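PDB 3GQM: cell Inhibiting Factor (CifBp) from Burkholderia pseudomallei, which deamidates a specific glutamine side chain of host NEDD8 to glutamate, shutting down cullin-RING ubiquitin ligases and inhibiting the host cell cycle. Local coordinates for residues I163-L168 and R173-I178. Sequence-based numbering, arbitrary orientation.
Sequences IDLPAL and RTAYII
Three groups grip water 1 where the β-hairpin of strands 159-165 and 176-178 splays open: the water accepts from Arg173 NE (2.6 Å) and donates to Pro166 O and Thr174 O. It thereby bridges the two arms of the hairpin on the turn side of their last direct backbone pair. That pair, Asp164 with Tyr176, is antiparallel and hydrogen-bonded, with Asp164 N to Tyr176 O at 2.8 Å (N-H...O 162°) and the return bond from Tyr176 N lying in the carbonyl plane of Asp164. Arg173 CB leaves away from residues 163-168, but bends at chi2 (107°) and chi3 (-103°) turn the guanidinium back; water 1 sits in plane at its edge, and NH1 makes a weak bond to Leu165 O while also donating to Lys146 O. On one face of the sheet Ala175 CB touches both Leu165 CD2 (3.8 Å) and Ile163 CG2, a patch that helix 206-212 covers. Ile163 and Ile177 lie side by side there, and Ile177 packs close to Gln179, a probable active-site residue. The other face carries Asp164, whose OD2 forms a salt bridge with Arg33 NE and whose OD1 is hydrogen-bonded to Tyr260 OH, and Tyr176, whose ring edge meets the Pro166 pyrrolidine, the two side chains crossing at about a right angle, with Tyr176 CE2 3.8 Å from Pro166 CG.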
# COMPACT_ATOMS: atom_id res chain seq x y z
N ILE A 163 -0.89 -0.39 -7.07
CA ILE A 163 -0.86 -1.32 -8.17
C ILE A 163 0.59 -1.49 -8.61
O ILE A 163 1.21 -0.51 -9.01
CB ILE A 163 -1.67 -0.78 -9.37
CG1 ILE A 163 -3.14 -0.59 -8.93
CG2 ILE A 163 -1.60 -1.80 -10.49
CD1 ILE A 163 -3.94 0.42 -9.76
N ASP A 164 1.12 -2.70 -8.51
CA ASP A 164 2.48 -3.00 -8.94
C ASP A 164 2.46 -3.50 -10.41
O ASP A 164 1.71 -4.42 -10.75
CB ASP A 164 3.02 -4.08 -8.02
CG ASP A 164 4.53 -4.30 -8.19
OD1 ASP A 164 5.16 -3.67 -9.04
OD2 ASP A 164 5.07 -5.15 -7.49
N LEU A 165 3.23 -2.86 -11.26
CA LEU A 165 3.32 -3.20 -12.70
C LEU A 165 4.76 -3.59 -13.06
O LEU A 165 5.47 -2.83 -13.72
CB LEU A 165 2.88 -2.00 -13.56
CG LEU A 165 1.47 -1.46 -13.26
CD1 LEU A 165 1.25 -0.07 -13.84
CD2 LEU A 165 0.40 -2.40 -13.82
N PRO A 166 5.20 -4.77 -12.64
CA PRO A 166 6.58 -5.10 -12.98
C PRO A 166 6.70 -5.40 -14.45
O PRO A 166 5.73 -5.88 -15.04
CB PRO A 166 6.88 -6.38 -12.17
CG PRO A 166 5.53 -6.96 -11.79
CD PRO A 166 4.49 -5.86 -11.93
N ALA A 167 7.85 -5.15 -15.05
CA ALA A 167 8.04 -5.63 -16.44
C ALA A 167 8.36 -7.14 -16.43
O ALA A 167 9.21 -7.62 -15.67
CB ALA A 167 9.10 -4.83 -17.17
N LEU A 168 7.59 -7.88 -17.22
CA LEU A 168 7.75 -9.34 -17.37
C LEU A 168 8.17 -9.73 -18.80
O LEU A 168 7.45 -9.44 -19.78
CB LEU A 168 6.47 -10.09 -16.95
CG LEU A 168 6.30 -10.56 -15.50
CD1 LEU A 168 7.07 -9.75 -14.42
CD2 LEU A 168 4.81 -10.60 -15.17
N ARG A 173 1.75 -7.27 -19.83
CA ARG A 173 1.74 -6.27 -18.74
C ARG A 173 0.76 -6.80 -17.70
O ARG A 173 -0.41 -7.06 -18.00
CB ARG A 173 1.24 -4.90 -19.24
CG ARG A 173 1.20 -3.73 -18.22
CD ARG A 173 2.34 -2.67 -18.49
NE ARG A 173 3.43 -2.85 -17.53
CZ ARG A 173 4.57 -2.16 -17.48
NH1 ARG A 173 5.44 -2.45 -16.52
NH2 ARG A 173 4.86 -1.21 -18.37
N THR A 174 1.28 -6.97 -16.49
CA THR A 174 0.64 -7.69 -15.42
C THR A 174 0.61 -6.76 -14.24
O THR A 174 1.49 -5.92 -14.10
CB THR A 174 1.50 -8.92 -15.05
OG1 THR A 174 1.70 -9.68 -16.24
CG2 THR A 174 0.83 -9.80 -14.02
N ALA A 175 -0.44 -6.90 -13.42
CA ALA A 175 -0.69 -5.99 -12.32
C ALA A 175 -0.96 -6.81 -11.08
O ALA A 175 -1.67 -7.80 -11.15
CB ALA A 175 -1.91 -5.12 -12.63
N TYR A 176 -0.43 -6.36 -9.95
CA TYR A 176 -0.71 -6.94 -8.66
C TYR A 176 -1.16 -5.82 -7.70
O TYR A 176 -0.75 -4.65 -7.88
CB TYR A 176 0.58 -7.56 -8.11
CG TYR A 176 1.15 -8.59 -9.05
CD1 TYR A 176 0.68 -9.91 -9.02
CD2 TYR A 176 2.13 -8.26 -9.96
CE1 TYR A 176 1.20 -10.88 -9.86
CE2 TYR A 176 2.65 -9.22 -10.83
CZ TYR A 176 2.19 -10.54 -10.76
OH TYR A 176 2.68 -11.48 -11.62
N ILE A 177 -1.97 -6.17 -6.71
CA ILE A 177 -2.42 -5.23 -5.69
C ILE A 177 -1.60 -5.38 -4.41
O ILE A 177 -1.34 -6.49 -3.95
CB ILE A 177 -3.95 -5.42 -5.33
CG1 ILE A 177 -4.81 -5.33 -6.62
CG2 ILE A 177 -4.44 -4.38 -4.15
CD1 ILE A 177 -4.80 -3.91 -7.21
N ILE A 178 -1.21 -4.25 -3.84
CA ILE A 178 -0.70 -4.22 -2.47
C ILE A 178 -1.56 -3.22 -1.66
O ILE A 178 -1.76 -2.10 -2.09
CB ILE A 178 0.79 -3.80 -2.46
CG1 ILE A 178 1.59 -4.67 -3.43
CG2 ILE A 178 1.41 -3.86 -1.02
CD1 ILE A 178 3.11 -4.34 -3.51
O HOH W 1 3.34 -4.71 -15.69